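Local coordinates for leucine aminopeptidase 2 (Saccharomyces cerevisiae, PDB 2XQ0), which cleaves amino-terminal residues from peptides, preferring di- and tripeptides, as a zinc-dependent M1-family aminopeptidase, and also has low epoxide hydrolase activity, at residues Q77-D82 with F112-Q117; I116-T121 with L154-D159; T343-A348 with H465-L470. One frame throughout, in Å; residues are numbered along the deposited sequence.

Contact 1: Q77-D82 with F112-Q117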
ATOM      1  N   GLN A  77       8.462  16.899 -25.558  1.00 29.47           N
ATOM      2  CA  GLN A  77       9.218  17.169 -26.778  1.00 32.94           C
ATOM      3  C   GLN A  77       8.361  17.716 -27.905  1.00 36.81           C
ATOM      4  O   GLN A  77       8.746  18.685 -28.573  1.00 32.58           O
ATOM      5  CB  GLN A  77       9.929  15.895 -27.239  1.00 32.18           C
ATOM      6  CG  GLN A  77      10.950  15.382 -26.261  1.00 28.48           C
ATOM      7  CD  GLN A  77      11.378  13.970 -26.587  1.00 36.83           C
ATOM      8  OE1 GLN A  77      10.540  13.093 -26.805  1.00 38.22           O
ATOM      9  NE2 GLN A  77      12.685  13.737 -26.624  1.00 42.22           N
ATOM     10  N   GLU A  78       7.211  17.089 -28.130  1.00 31.41           N
ATOM     11  CA  GLU A  78       6.319  17.523 -29.200  1.00 33.11           C
ATOM     12  C   GLU A  78       4.888  17.224 -28.805  1.00 31.55           C
ATOM     13  O   GLU A  78       4.635  16.299 -28.049  1.00 27.39           O
ATOM     14  CB  GLU A  78       6.640  16.790 -30.511  1.00 36.49           C
ATOM     15  CG  GLU A  78       8.072  16.948 -31.000  1.00 50.70           C
ATOM     16  CD  GLU A  78       8.408  16.032 -32.173  1.00 67.55           C
ATOM     17  OE1 GLU A  78       7.519  15.779 -33.016  1.00 69.03           O
ATOM     18  OE2 GLU A  78       9.567  15.565 -32.252  1.00 75.44           O
ATOM     19  N   VAL A  79       3.952  18.002 -29.333  1.00 28.39           N
ATOM     20  CA  VAL A  79       2.529  17.742 -29.138  1.00 30.81           C
ATOM     21  C   VAL A  79       1.766  17.903 -30.454  1.00 32.56           C
ATOM     22  O   VAL A  79       1.937  18.908 -31.165  1.00 39.20           O
ATOM     23  CB  VAL A  79       1.911  18.734 -28.153  1.00 27.08           C
ATOM     24  CG1 VAL A  79       0.436  18.411 -27.970  1.00 25.66           C
ATOM     25  CG2 VAL A  79       2.653  18.715 -26.814  1.00 26.14           C
ATOM     26  N   HIS A  80       0.916  16.931 -30.761  1.00 32.85           N
ATOM     27  CA  HIS A  80       0.066  16.984 -31.949  1.00 31.89           C
ATOM     28  C   HIS A  80      -1.388  16.761 -31.548  1.00 34.35           C
ATOM     29  O   HIS A  80      -1.687  15.936 -30.679  1.00 35.36           O
ATOM     30  CB  HIS A  80       0.453  15.887 -32.932  1.00 33.44           C
ATOM     31  CG  HIS A  80       1.751  16.119 -33.634  1.00 39.08           C
ATOM     32  ND1 HIS A  80       2.961  15.726 -33.106  1.00 39.01           N
ATOM     33  CD2 HIS A  80       2.026  16.666 -34.839  1.00 42.81           C
ATOM     34  CE1 HIS A  80       3.928  16.039 -33.948  1.00 46.66           C
ATOM     35  NE2 HIS A  80       3.389  16.614 -35.008  1.00 48.43           N
ATOM     36  N   ILE A  81      -2.287  17.512 -32.171  1.00 34.99           N
ATOM     37  CA  ILE A  81      -3.719  17.254 -32.079  1.00 32.08           C
ATOM     38  C   ILE A  81      -4.265  16.978 -33.484  1.00 38.17           C
ATOM     39  O   ILE A  81      -4.048  17.758 -34.406  1.00 36.35           O
ATOM     40  CB  ILE A  81      -4.465  18.429 -31.438  1.00 40.75           C
ATOM     41  CG1 ILE A  81      -4.097  18.529 -29.949  1.00 42.12           C
ATOM     42  CG2 ILE A  81      -5.967  18.247 -31.603  1.00 36.80           C
ATOM     43  CD1 ILE A  81      -4.507  19.837 -29.282  1.00 37.24           C
ATOM     44  N   ASP A  82      -4.942  15.851 -33.650  1.00 39.29           N
ATOM     45  CA  ASP A  82      -5.452  15.463 -34.954  1.00 47.15           C
ATOM     46  C   ASP A  82      -4.380  15.529 -36.044  1.00 49.29           C
ATOM     47  O   ASP A  82      -4.602  16.096 -37.110  1.00 62.76           O
ATOM     48  CB  ASP A  82      -6.648  16.340 -35.324  1.00 42.42           C
ATOM     49  CG  ASP A  82      -7.845  16.072 -34.442  1.00 43.71           C
ATOM     50  OD1 ASP A  82      -7.841  15.030 -33.749  1.00 48.31           O
ATOM     51  OD2 ASP A  82      -8.784  16.893 -34.434  1.00 49.87           O
ATOM     52  N   PHE A 112     -11.518  14.504 -30.196  1.00 42.49           N
ATOM     53  CA  PHE A 112     -10.217  14.728 -30.819  1.00 33.46           C
ATOM     54  C   PHE A 112      -9.148  13.809 -30.238  1.00 40.70           C
ATOM     55  O   PHE A 112      -9.336  13.198 -29.179  1.00 42.48           O
ATOM     56  CB  PHE A 112      -9.810  16.210 -30.736  1.00 38.74           C
ATOM     57  CG  PHE A 112      -9.551  16.711 -29.322  1.00 40.98           C
ATOM     58  CD1 PHE A 112      -8.257  16.784 -28.825  1.00 34.71           C
ATOM     59  CD2 PHE A 112     -10.596  17.128 -28.510  1.00 41.49           C
ATOM     60  CE1 PHE A 112      -8.002  17.261 -27.541  1.00 34.27           C
ATOM     61  CE2 PHE A 112     -10.353  17.607 -27.216  1.00 41.74           C
ATOM     62  CZ  PHE A 112      -9.050  17.670 -26.729  1.00 29.30           C
ATOM     63  N   THR A 113      -8.039  13.690 -30.959  1.00 36.54           N
ATOM     64  CA  THR A 113      -6.927  12.868 -30.526  1.00 33.67           C
ATOM     65  C   THR A 113      -5.761  13.763 -30.144  1.00 34.26           C
ATOM     66  O   THR A 113      -5.429  14.718 -30.869  1.00 36.28           O
ATOM     67  CB  THR A 113      -6.501  11.911 -31.640  1.00 38.93           C
ATOM     68  OG1 THR A 113      -7.583  11.017 -31.931  1.00 40.95           O
ATOM     69  CG2 THR A 113      -5.287  11.101 -31.222  1.00 34.21           C
ATOM     70  N   LEU A 114      -5.157  13.458 -28.995  1.00 31.35           N
ATOM     71  CA  LEU A 114      -4.024  14.217 -28.466  1.00 26.29           C
ATOM     72  C   LEU A 114      -2.799  13.322 -28.313  1.00 35.53           C
ATOM     73  O   LEU A 114      -2.840  12.331 -27.580  1.00 34.31           O
ATOM     74  CB  LEU A 114      -4.390  14.823 -27.116  1.00 28.39           C
ATOM     75  CG  LEU A 114      -3.214  15.384 -26.317  1.00 29.63           C
ATOM     76  CD1 LEU A 114      -2.540  16.511 -27.079  1.00 32.70           C
ATOM     77  CD2 LEU A 114      -3.668  15.851 -24.954  1.00 30.25           C
ATOM     78  N   ASN A 115      -1.719  13.655 -29.017  1.00 34.89           N
ATOM     79  CA  ASN A 115      -0.476  12.902 -28.902  1.00 30.76           C
ATOM     80  C   ASN A 115       0.648  13.766 -28.337  1.00 33.77           C
ATOM     81  O   ASN A 115       0.907  14.873 -28.814  1.00 30.16           O
ATOM     82  CB  ASN A 115      -0.060  12.310 -30.252  1.00 38.11           C
ATOM     83  CG  ASN A 115       1.204  11.460 -30.157  1.00 35.75           C
ATOM     84  OD1 ASN A 115       2.314  11.948 -30.366  1.00 47.79           O
ATOM     85  ND2 ASN A 115       1.038  10.190 -29.845  1.00 32.33           N
ATOM     86  N   ILE A 116       1.317  13.260 -27.311  1.00 27.74           N
ATOM     87  CA  ILE A 116       2.447  13.967 -26.717  1.00 25.59           C
ATOM     88  C   ILE A 116       3.671  13.063 -26.684  1.00 23.84           C
ATOM     89  O   ILE A 116       3.640  11.989 -26.076  1.00 21.74           O
ATOM     90  CB  ILE A 116       2.137  14.372 -25.280  1.00 26.98           C
ATOM     91  CG1 ILE A 116       0.802  15.127 -25.208  1.00 32.60           C
ATOM     92  CG2 ILE A 116       3.295  15.175 -24.689  1.00 23.76           C
ATOM     93  CD1 ILE A 116       0.203  15.158 -23.830  1.00 27.08           C
ATOM     94  N   GLN A 117       4.749  13.503 -27.315  1.00 25.12           N
ATOM     95  CA  GLN A 117       6.015  12.790 -27.241  1.00 30.38           C
ATOM     96  C   GLN A 117       6.808  13.329 -26.081  1.00 31.72           C
ATOM     97  O   GLN A 117       6.886  14.539 -25.878  1.00 29.65           O
ATOM     98  CB  GLN A 117       6.831  12.971 -28.518  1.00 32.61           C
ATOM     99  CG  GLN A 117       6.239  12.310 -29.735  1.00 45.13           C
ATOM    100  CD  GLN A 117       6.964  12.716 -30.991  1.00 52.52           C
ATOM    101  OE1 GLN A 117       8.188  12.600 -31.076  1.00 56.04           O
ATOM    102  NE2 GLN A 117       6.219  13.216 -31.969  1.00 51.43           N
TER
HETATM  103  O   HOH W   1      10.915  13.421 -31.207  1.00 62.42           O
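Glu78 and Gln117 lie side by side and point the same way off antiparallel strands, their carboxylate and amide planes turned 56° apart. Glu78 OE1 sits 3.1 Å from Gln117 NE2, while a water donates both to Glu78 OE2 and to Gln117 OE1, joining two acceptors that could not bond each other. On the same face of the sheet, the His80 ring and the Gln117 amide lie in nearly parallel planes, His80 CE1 4.1 Å from Gln117 NE2. Asn115 there turns its amide away to Thr51 of strand 45-56.

The opposite face is apolar. Leu114 places CD1 between two residues of the neighbouring strand, 3.6 Å from Val79 CG1 and 3.8 Å from Ile81 CG1; Ile81 CG2 reaches Phe112 CD1. Ile103 packs against Val79, Ile81 and Leu114.

Gln77 and Glu78 both face Gln117 in a classic beta bulge, where Gln77 N bonds Gln117 O at 2.9 Å and Glu78 N only weakly. After the paired His80 and Asn115 backbone bonds, Asp82 N donates to Thr113 O, and Asp82 OD1, replacing a backbone carbonyl, accepts Thr113 N at 3.1 Å on its syn side. Polar side chains thus line one face, one pair joined through a water, and hydrocarbon the other.

Contact 2: I116-T121 with L154-D159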
ATOM      1  N   ILE A 116       1.317  13.260 -27.311  1.00 27.74           N
ATOM      2  CA  ILE A 116       2.447  13.967 -26.717  1.00 25.59           C
ATOM      3  C   ILE A 116       3.671  13.063 -26.684  1.00 23.84           C
ATOM      4  O   ILE A 116       3.640  11.989 -26.076  1.00 21.74           O
ATOM      5  CB  ILE A 116       2.137  14.372 -25.280  1.00 26.98           C
ATOM      6  CG1 ILE A 116       0.802  15.127 -25.208  1.00 32.60           C
ATOM      7  CG2 ILE A 116       3.295  15.175 -24.689  1.00 23.76           C
ATOM      8  CD1 ILE A 116       0.203  15.158 -23.830  1.00 27.08           C
ATOM      9  N   GLN A 117       4.749  13.503 -27.315  1.00 25.12           N
ATOM     10  CA  GLN A 117       6.015  12.790 -27.241  1.00 30.38           C
ATOM     11  C   GLN A 117       6.808  13.329 -26.081  1.00 31.72           C
ATOM     12  O   GLN A 117       6.886  14.539 -25.878  1.00 29.65           O
ATOM     13  CB  GLN A 117       6.831  12.971 -28.518  1.00 32.61           C
ATOM     14  CG  GLN A 117       6.239  12.310 -29.735  1.00 45.13           C
ATOM     15  CD  GLN A 117       6.964  12.716 -30.991  1.00 52.52           C
ATOM     16  OE1 GLN A 117       8.188  12.600 -31.076  1.00 56.04           O
ATOM     17  NE2 GLN A 117       6.219  13.216 -31.969  1.00 51.43           N
ATOM     18  N   PHE A 118       7.422  12.431 -25.328  1.00 25.49           N
ATOM     19  CA  PHE A 118       8.124  12.847 -24.135  1.00 20.75           C
ATOM     20  C   PHE A 118       9.161  11.804 -23.774  1.00 24.41           C
ATOM     21  O   PHE A 118       9.169  10.702 -24.337  1.00 26.58           O
ATOM     22  CB  PHE A 118       7.121  12.986 -22.979  1.00 22.65           C
ATOM     23  CG  PHE A 118       6.549  11.676 -22.533  1.00 23.86           C
ATOM     24  CD1 PHE A 118       5.485  11.101 -23.213  1.00 19.83           C
ATOM     25  CD2 PHE A 118       7.091  11.004 -21.458  1.00 25.49           C
ATOM     26  CE1 PHE A 118       4.971   9.885 -22.810  1.00 20.67           C
ATOM     27  CE2 PHE A 118       6.589   9.800 -21.063  1.00 25.16           C
ATOM     28  CZ  PHE A 118       5.529   9.230 -21.745  1.00 26.02           C
ATOM     29  N   ARG A 119      10.019  12.153 -22.819  1.00 26.08           N
ATOM     30  CA  ARG A 119      10.859  11.174 -22.150  1.00 31.31           C
ATOM     31  C   ARG A 119      10.936  11.490 -20.653  1.00 31.60           C
ATOM     32  O   ARG A 119      10.786  12.644 -20.241  1.00 28.26           O
ATOM     33  CB  ARG A 119      12.261  11.148 -22.772  1.00 27.01           C
ATOM     34  CG  ARG A 119      12.987  12.481 -22.711  1.00 28.63           C
ATOM     35  CD  ARG A 119      14.312  12.449 -23.496  1.00 35.58           C
ATOM     36  NE  ARG A 119      15.226  11.472 -22.914  1.00 39.37           N
ATOM     37  CZ  ARG A 119      15.526  10.298 -23.462  1.00 46.71           C
ATOM     38  NH1 ARG A 119      15.006   9.952 -24.635  1.00 53.15           N
ATOM     39  NH2 ARG A 119      16.369   9.477 -22.843  1.00 38.61           N
ATOM     40  N   THR A 120      11.159  10.461 -19.841  1.00 25.98           N
ATOM     41  CA  THR A 120      11.439  10.671 -18.432  1.00 26.23           C
ATOM     42  C   THR A 120      12.831  11.277 -18.225  1.00 32.83           C
ATOM     43  O   THR A 120      13.685  11.233 -19.113  1.00 25.67           O
ATOM     44  CB  THR A 120      11.269   9.379 -17.606  1.00 26.08           C
ATOM     45  OG1 THR A 120      12.191   8.357 -18.056  1.00 25.75           O
ATOM     46  CG2 THR A 120       9.849   8.880 -17.729  1.00 20.60           C
ATOM     47  N   THR A 121      13.059  11.866 -17.059  1.00 31.91           N
ATOM     48  CA  THR A 121      14.361  12.472 -16.791  1.00 37.95           C
ATOM     49  C   THR A 121      15.024  11.827 -15.580  1.00 34.39           C
ATOM     50  O   THR A 121      14.437  10.961 -14.915  1.00 33.34           O
ATOM     51  CB  THR A 121      14.271  14.014 -16.587  1.00 39.24           C
ATOM     52  OG1 THR A 121      13.687  14.307 -15.312  1.00 34.20           O
ATOM     53  CG2 THR A 121      13.459  14.680 -17.698  1.00 39.25           C
ATOM     54  N   LEU A 154       5.838   9.981 -14.877  1.00 22.34           N
ATOM     55  CA  LEU A 154       6.075   8.902 -15.844  1.00 20.20           C
ATOM     56  C   LEU A 154       5.515   9.257 -17.232  1.00 24.56           C
ATOM     57  O   LEU A 154       6.160   9.007 -18.247  1.00 23.04           O
ATOM     58  CB  LEU A 154       5.472   7.577 -15.357  1.00 18.90           C
ATOM     59  CG  LEU A 154       5.627   6.398 -16.317  1.00 24.81           C
ATOM     60  CD1 LEU A 154       7.112   6.109 -16.590  1.00 23.67           C
ATOM     61  CD2 LEU A 154       4.925   5.134 -15.820  1.00 25.35           C
ATOM     62  N   PHE A 155       4.320   9.844 -17.271  1.00 22.27           N
ATOM     63  CA  PHE A 155       3.781  10.403 -18.518  1.00 19.45           C
ATOM     64  C   PHE A 155       2.823  11.550 -18.241  1.00 19.18           C
ATOM     65  O   PHE A 155       2.210  11.600 -17.192  1.00 17.67           O
ATOM     66  CB  PHE A 155       3.087   9.329 -19.371  1.00 21.11           C
ATOM     67  CG  PHE A 155       1.919   8.660 -18.697  1.00 26.50           C
ATOM     68  CD1 PHE A 155       0.617   8.977 -19.062  1.00 28.36           C
ATOM     69  CD2 PHE A 155       2.119   7.715 -17.706  1.00 27.72           C
ATOM     70  CE1 PHE A 155      -0.473   8.352 -18.445  1.00 33.82           C
ATOM     71  CE2 PHE A 155       1.038   7.090 -17.079  1.00 30.39           C
ATOM     72  CZ  PHE A 155      -0.261   7.413 -17.450  1.00 27.15           C
ATOM     73  N   PRO A 156       2.699  12.488 -19.191  1.00 23.37           N
ATOM     74  CA  PRO A 156       1.771  13.605 -19.000  1.00 19.70           C
ATOM     75  C   PRO A 156       0.343  13.080 -19.039  1.00 27.59           C
ATOM     76  O   PRO A 156       0.011  12.256 -19.892  1.00 23.89           O
ATOM     77  CB  PRO A 156       2.074  14.528 -20.187  1.00 23.75           C
ATOM     78  CG  PRO A 156       2.693  13.645 -21.227  1.00 26.49           C
ATOM     79  CD  PRO A 156       3.337  12.485 -20.523  1.00 23.13           C
ATOM     80  N   CYS A 157      -0.484  13.515 -18.097  1.00 23.86           N
ATOM     81  CA  CYS A 157      -1.824  12.969 -18.003  1.00 25.46           C
ATOM     82  C   CYS A 157      -2.726  13.788 -17.095  1.00 26.65           C
ATOM     83  O   CYS A 157      -2.306  14.764 -16.468  1.00 24.12           O
ATOM     84  CB  CYS A 157      -1.756  11.525 -17.482  1.00 24.77           C
ATOM     85  SG  CYS A 157      -0.962  11.338 -15.856  1.00 29.81           S
ATOM     86  N   PHE A 158      -3.988  13.394 -17.034  1.00 23.56           N
ATOM     87  CA  PHE A 158      -4.888  13.942 -16.023  1.00 26.22           C
ATOM     88  C   PHE A 158      -4.679  13.087 -14.779  1.00 28.62           C
ATOM     89  O   PHE A 158      -5.379  12.090 -14.573  1.00 31.67           O
ATOM     90  CB  PHE A 158      -6.324  13.834 -16.496  1.00 24.93           C
ATOM     91  CG  PHE A 158      -6.630  14.658 -17.715  1.00 31.53           C
ATOM     92  CD1 PHE A 158      -6.710  16.037 -17.637  1.00 29.07           C
ATOM     93  CD2 PHE A 158      -6.853  14.055 -18.935  1.00 38.08           C
ATOM     94  CE1 PHE A 158      -7.006  16.800 -18.754  1.00 34.13           C
ATOM     95  CE2 PHE A 158      -7.157  14.821 -20.057  1.00 38.85           C
ATOM     96  CZ  PHE A 158      -7.230  16.194 -19.963  1.00 31.52           C
ATOM     97  N   ASP A 159      -3.689  13.454 -13.969  1.00 22.85           N
ATOM     98  CA  ASP A 159      -3.240  12.621 -12.845  1.00 23.93           C
ATOM     99  C   ASP A 159      -4.125  12.793 -11.610  1.00 20.24           C
ATOM    100  O   ASP A 159      -3.693  13.322 -10.569  1.00 20.04           O
ATOM    101  CB  ASP A 159      -1.765  12.908 -12.498  1.00 26.13           C
ATOM    102  CG  ASP A 159      -1.169  11.879 -11.544  1.00 24.41           C
ATOM    103  OD1 ASP A 159      -1.834  10.860 -11.251  1.00 24.46           O
ATOM    104  OD2 ASP A 159      -0.016  12.075 -11.085  1.00 20.00           O
TER
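Ile116 slides past Pro156 in the opposite direction, its CG2 lying 3.8 Å from Pro156 CG and its CD1 nearly as near. This starts a buried contact in which alternate residues of strand 111-120 meet a loop of the N-terminal domain that has no regular structure of its own. Leu74 of the adjacent strand 74-81 also touches Pro156.

Two residues on, Phe118 makes the largest contribution from the strand. With CG set between the backbone N and the carbonyl carbon (chi1 68°), its ring is brought under the proline: Pro156 CD stands over the centre of one face in a CH-pi contact, 3.8 Å from the centroid and 12° off the normal. Farther out along the ring, CZ approaches Phe155 CB to 3.4 Å and CE2 comes within 3.0 Å of Leu154 O, both obliquely. An alanine in place of Phe118 would strip the face from beneath Pro156 CD and is likely to open a gap between the strand and Phe155.

Thr120 finishes the run, its CG2 turned to the loop, 3.7 Å from Leu154 O and 4.1 Å from Leu154 CD1. Its hydroxyl serves the sheet instead, bonded to the backbone of Ile46.

Leu154 also lies close to Leu146, a substrate-binding residue. No hydrogen bond crosses between the segments, so this interface rests on apolar and CH-pi packing; polar ties of the loop, such as the salt bridge of Asp159 with Arg152, lie elsewhere.

Contact 3: T343-A348 with H465-L470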
ATOM      1  N   THR A 343      -9.719 -15.105  14.019  1.00 21.99           N
ATOM      2  CA  THR A 343      -8.637 -14.652  13.157  1.00 29.85           C
ATOM      3  C   THR A 343      -8.901 -13.234  12.631  1.00 22.50           C
ATOM      4  O   THR A 343      -8.011 -12.378  12.670  1.00 22.77           O
ATOM      5  CB  THR A 343      -8.415 -15.645  11.990  1.00 30.24           C
ATOM      6  OG1 THR A 343      -8.068 -16.921  12.529  1.00 32.79           O
ATOM      7  CG2 THR A 343      -7.285 -15.186  11.078  1.00 28.77           C
ATOM      8  N   ARG A 344     -10.119 -12.973  12.155  1.00 16.58           N
ATOM      9  CA  ARG A 344     -10.452 -11.626  11.693  1.00 18.24           C
ATOM     10  C   ARG A 344     -10.238 -10.616  12.820  1.00 19.52           C
ATOM     11  O   ARG A 344      -9.661  -9.542  12.626  1.00 21.00           O
ATOM     12  CB  ARG A 344     -11.903 -11.543  11.191  1.00 21.34           C
ATOM     13  CG  ARG A 344     -12.363 -10.084  10.977  1.00 27.50           C
ATOM     14  CD  ARG A 344     -13.575  -9.980  10.059  1.00 27.51           C
ATOM     15  NE  ARG A 344     -14.838 -10.199  10.765  1.00 30.12           N
ATOM     16  CZ  ARG A 344     -15.863  -9.354  10.710  1.00 25.97           C
ATOM     17  NH1 ARG A 344     -15.764  -8.245   9.992  1.00 23.86           N
ATOM     18  NH2 ARG A 344     -16.982  -9.607  11.370  1.00 27.46           N
ATOM     19  N   HIS A 345     -10.731 -10.960  14.002  1.00 19.95           N
ATOM     20  CA  HIS A 345     -10.646 -10.070  15.147  1.00 20.61           C
ATOM     21  C   HIS A 345      -9.206  -9.869  15.609  1.00 22.66           C
ATOM     22  O   HIS A 345      -8.831  -8.776  16.020  1.00 19.63           O
ATOM     23  CB  HIS A 345     -11.513 -10.604  16.286  1.00 21.55           C
ATOM     24  CG  HIS A 345     -12.975 -10.377  16.071  1.00 23.20           C
ATOM     25  ND1 HIS A 345     -13.751  -9.650  16.944  1.00 24.77           N
ATOM     26  CD2 HIS A 345     -13.791 -10.735  15.054  1.00 23.52           C
ATOM     27  CE1 HIS A 345     -14.991  -9.593  16.491  1.00 28.92           C
ATOM     28  NE2 HIS A 345     -15.039 -10.242  15.340  1.00 29.44           N
ATOM     29  N   PHE A 346      -8.397 -10.923  15.557  1.00 20.66           N
ATOM     30  CA  PHE A 346      -6.977 -10.780  15.900  1.00 17.61           C
ATOM     31  C   PHE A 346      -6.327  -9.758  14.966  1.00 20.97           C
ATOM     32  O   PHE A 346      -5.564  -8.895  15.378  1.00 20.28           O
ATOM     33  CB  PHE A 346      -6.257 -12.135  15.788  1.00 22.43           C
ATOM     34  CG  PHE A 346      -4.783 -12.066  16.100  1.00 26.97           C
ATOM     35  CD1 PHE A 346      -4.343 -11.908  17.408  1.00 31.99           C
ATOM     36  CD2 PHE A 346      -3.845 -12.130  15.091  1.00 36.08           C
ATOM     37  CE1 PHE A 346      -2.992 -11.831  17.694  1.00 36.41           C
ATOM     38  CE2 PHE A 346      -2.493 -12.065  15.375  1.00 33.89           C
ATOM     39  CZ  PHE A 346      -2.064 -11.912  16.672  1.00 26.33           C
ATOM     40  N   SER A 347      -6.626  -9.858  13.686  1.00 16.24           N
ATOM     41  CA  SER A 347      -6.051  -8.912  12.727  1.00 20.94           C
ATOM     42  C   SER A 347      -6.484  -7.467  13.072  1.00 24.75           C
ATOM     43  O   SER A 347      -5.676  -6.535  12.998  1.00 22.19           O
ATOM     44  CB  SER A 347      -6.446  -9.330  11.297  1.00 24.48           C
ATOM     45  OG  SER A 347      -6.117  -8.333  10.349  1.00 34.62           O
ATOM     46  N   ALA A 348      -7.733  -7.287  13.501  1.00 17.68           N
ATOM     47  CA  ALA A 348      -8.251  -5.954  13.835  1.00 17.21           C
ATOM     48  C   ALA A 348      -7.570  -5.417  15.078  1.00 21.06           C
ATOM     49  O   ALA A 348      -7.391  -4.210  15.229  1.00 18.72           O
ATOM     50  CB  ALA A 348      -9.764  -6.008  14.070  1.00 15.68           C
ATOM     51  N   HIS A 465     -15.335  -4.085  20.710  1.00 27.73           N
ATOM     52  CA  HIS A 465     -15.051  -5.223  21.578  1.00 34.79           C
ATOM     53  C   HIS A 465     -14.619  -6.427  20.757  1.00 37.48           C
ATOM     54  O   HIS A 465     -15.418  -7.323  20.479  1.00 45.57           O
ATOM     55  CB  HIS A 465     -16.276  -5.567  22.428  1.00 44.87           C
ATOM     56  CG  HIS A 465     -16.757  -4.426  23.272  1.00 58.85           C
ATOM     57  ND1 HIS A 465     -17.715  -3.533  22.841  1.00 62.46           N
ATOM     58  CD2 HIS A 465     -16.396  -4.019  24.512  1.00 61.03           C
ATOM     59  CE1 HIS A 465     -17.935  -2.635  23.786  1.00 65.11           C
ATOM     60  NE2 HIS A 465     -17.146  -2.907  24.809  1.00 64.58           N
ATOM     61  N   PHE A 466     -13.347  -6.442  20.378  1.00 23.35           N
ATOM     62  CA  PHE A 466     -12.799  -7.523  19.571  1.00 24.46           C
ATOM     63  C   PHE A 466     -12.655  -8.812  20.359  1.00 27.30           C
ATOM     64  O   PHE A 466     -12.339  -8.807  21.555  1.00 33.04           O
ATOM     65  CB  PHE A 466     -11.448  -7.134  18.980  1.00 28.76           C
ATOM     66  CG  PHE A 466     -11.533  -6.036  17.970  1.00 32.61           C
ATOM     67  CD1 PHE A 466     -12.446  -6.111  16.931  1.00 28.07           C
ATOM     68  CD2 PHE A 466     -10.695  -4.934  18.052  1.00 36.82           C
ATOM     69  CE1 PHE A 466     -12.538  -5.101  16.000  1.00 27.79           C
ATOM     70  CE2 PHE A 466     -10.771  -3.926  17.122  1.00 29.66           C
ATOM     71  CZ  PHE A 466     -11.700  -4.011  16.088  1.00 26.01           C
ATOM     72  N   ILE A 467     -12.894  -9.924  19.681  1.00 22.19           N
ATOM     73  CA  ILE A 467     -12.621 -11.241  20.263  1.00 23.19           C
ATOM     74  C   ILE A 467     -11.111 -11.335  20.463  1.00 23.34           C
ATOM     75  O   ILE A 467     -10.338 -11.183  19.512  1.00 24.31           O
ATOM     76  CB  ILE A 467     -13.126 -12.355  19.332  1.00 26.12           C
ATOM     77  CG1 ILE A 467     -14.653 -12.259  19.173  1.00 25.40           C
ATOM     78  CG2 ILE A 467     -12.680 -13.739  19.833  1.00 27.85           C
ATOM     79  CD1 ILE A 467     -15.183 -13.058  17.998  1.00 26.34           C
ATOM     80  N   THR A 468     -10.672 -11.527  21.703  1.00 21.04           N
ATOM     81  CA  THR A 468      -9.229 -11.471  21.981  1.00 27.79           C
ATOM     82  C   THR A 468      -8.615 -12.846  22.146  1.00 28.95           C
ATOM     83  O   THR A 468      -7.458 -12.963  22.544  1.00 32.91           O
ATOM     84  CB  THR A 468      -8.915 -10.678  23.251  1.00 30.76           C
ATOM     85  OG1 THR A 468      -9.383 -11.407  24.394  1.00 37.60           O
ATOM     86  CG2 THR A 468      -9.575  -9.300  23.210  1.00 29.90           C
ATOM     87  N   ALA A 469      -9.387 -13.885  21.835  1.00 27.22           N
ATOM     88  CA  ALA A 469      -8.934 -15.265  22.007  1.00 33.94           C
ATOM     89  C   ALA A 469      -7.499 -15.551  21.531  1.00 37.61           C
ATOM     90  O   ALA A 469      -6.700 -16.089  22.286  1.00 48.78           O
ATOM     91  CB  ALA A 469      -9.906 -16.227  21.347  1.00 34.59           C
ATOM     92  N   LEU A 470      -7.166 -15.193  20.295  1.00 28.88           N
ATOM     93  CA  LEU A 470      -5.850 -15.562  19.741  1.00 31.93           C
ATOM     94  C   LEU A 470      -4.696 -14.670  20.201  1.00 33.34           C
ATOM     95  O   LEU A 470      -3.551 -14.874  19.794  1.00 39.54           O
ATOM     96  CB  LEU A 470      -5.888 -15.621  18.210  1.00 31.54           C
ATOM     97  CG  LEU A 470      -6.876 -16.637  17.640  1.00 35.37           C
ATOM     98  CD1 LEU A 470      -6.925 -16.563  16.137  1.00 32.46           C
ATOM     99  CD2 LEU A 470      -6.539 -18.056  18.121  1.00 42.46           C
TER
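This is a helix-to-loop contact, in which helix 341-360 of the M1 peptidase domain packs against the chain leading into helix 469-484 and its first residues. One part of it is CH-pi and edge-to-face aromatic packing, with a hydrogen-bonded histidine, His345, as polar centre. CG of His345 lies anti to the carbonyl carbon (chi1 -76°), directing the ring off the helix toward Phe466 and Ile467. Ile467 lies across that ring, with CD1 over the middle of one face, 3.7 Å from the centroid and almost on the ring normal. Phe466 presents its edge toward the His345 face in an offset edge-to-face pair, the planes 88° apart and the centroids separated by 5.8 Å.

One turn farther along the helix, Ala348 puts its methyl over a face of the Phe466 ring, displaced toward the rim, with CB 3.4 Å from CZ. Phe394 of helix 388-403 touches both of these residues. On the other flank, Leu470 extends CD1 to 3.8 Å from Thr343 OG1, and its carbonyl oxygen lies 3.7 Å from Phe346 CE1. That same oxygen accepts a hydrogen bond from Gln510, on helix 508-519. The side chain of Ala348 lies about 11 Å from that of Tyr390, the catalytic proton donor, so the contact is outside the active site. The one hydrogen bond between the segments is nearly straight: Ile467 N donates to His345 ND1 at 2.9 Å, with the donor N lying 28° out of the imidazole plane.

Contacts 1 and 2 are neighbours in the N-terminal domain, their centres about 12 Å apart, and share Ile116 and Gln117 on strand 111-120. Contact 1 pairs that strand with strand 74-81 inside the large mixed sheet; contact 2, next along the chain, brings the loop before strand 165-172 onto it. Gln77 touches Phe118 and Arg119 where the two meet. Contact 3 comes later and on the opposite side of the chain's centre, its centre about 55 Å from that of contact 1 and about 46 Å from that of contact 2. There helix 341-360 of the peptidase domain meets the start of helix 469-484, so contacts 1 and 2 share one sheet and contact 3 belongs to a helical region.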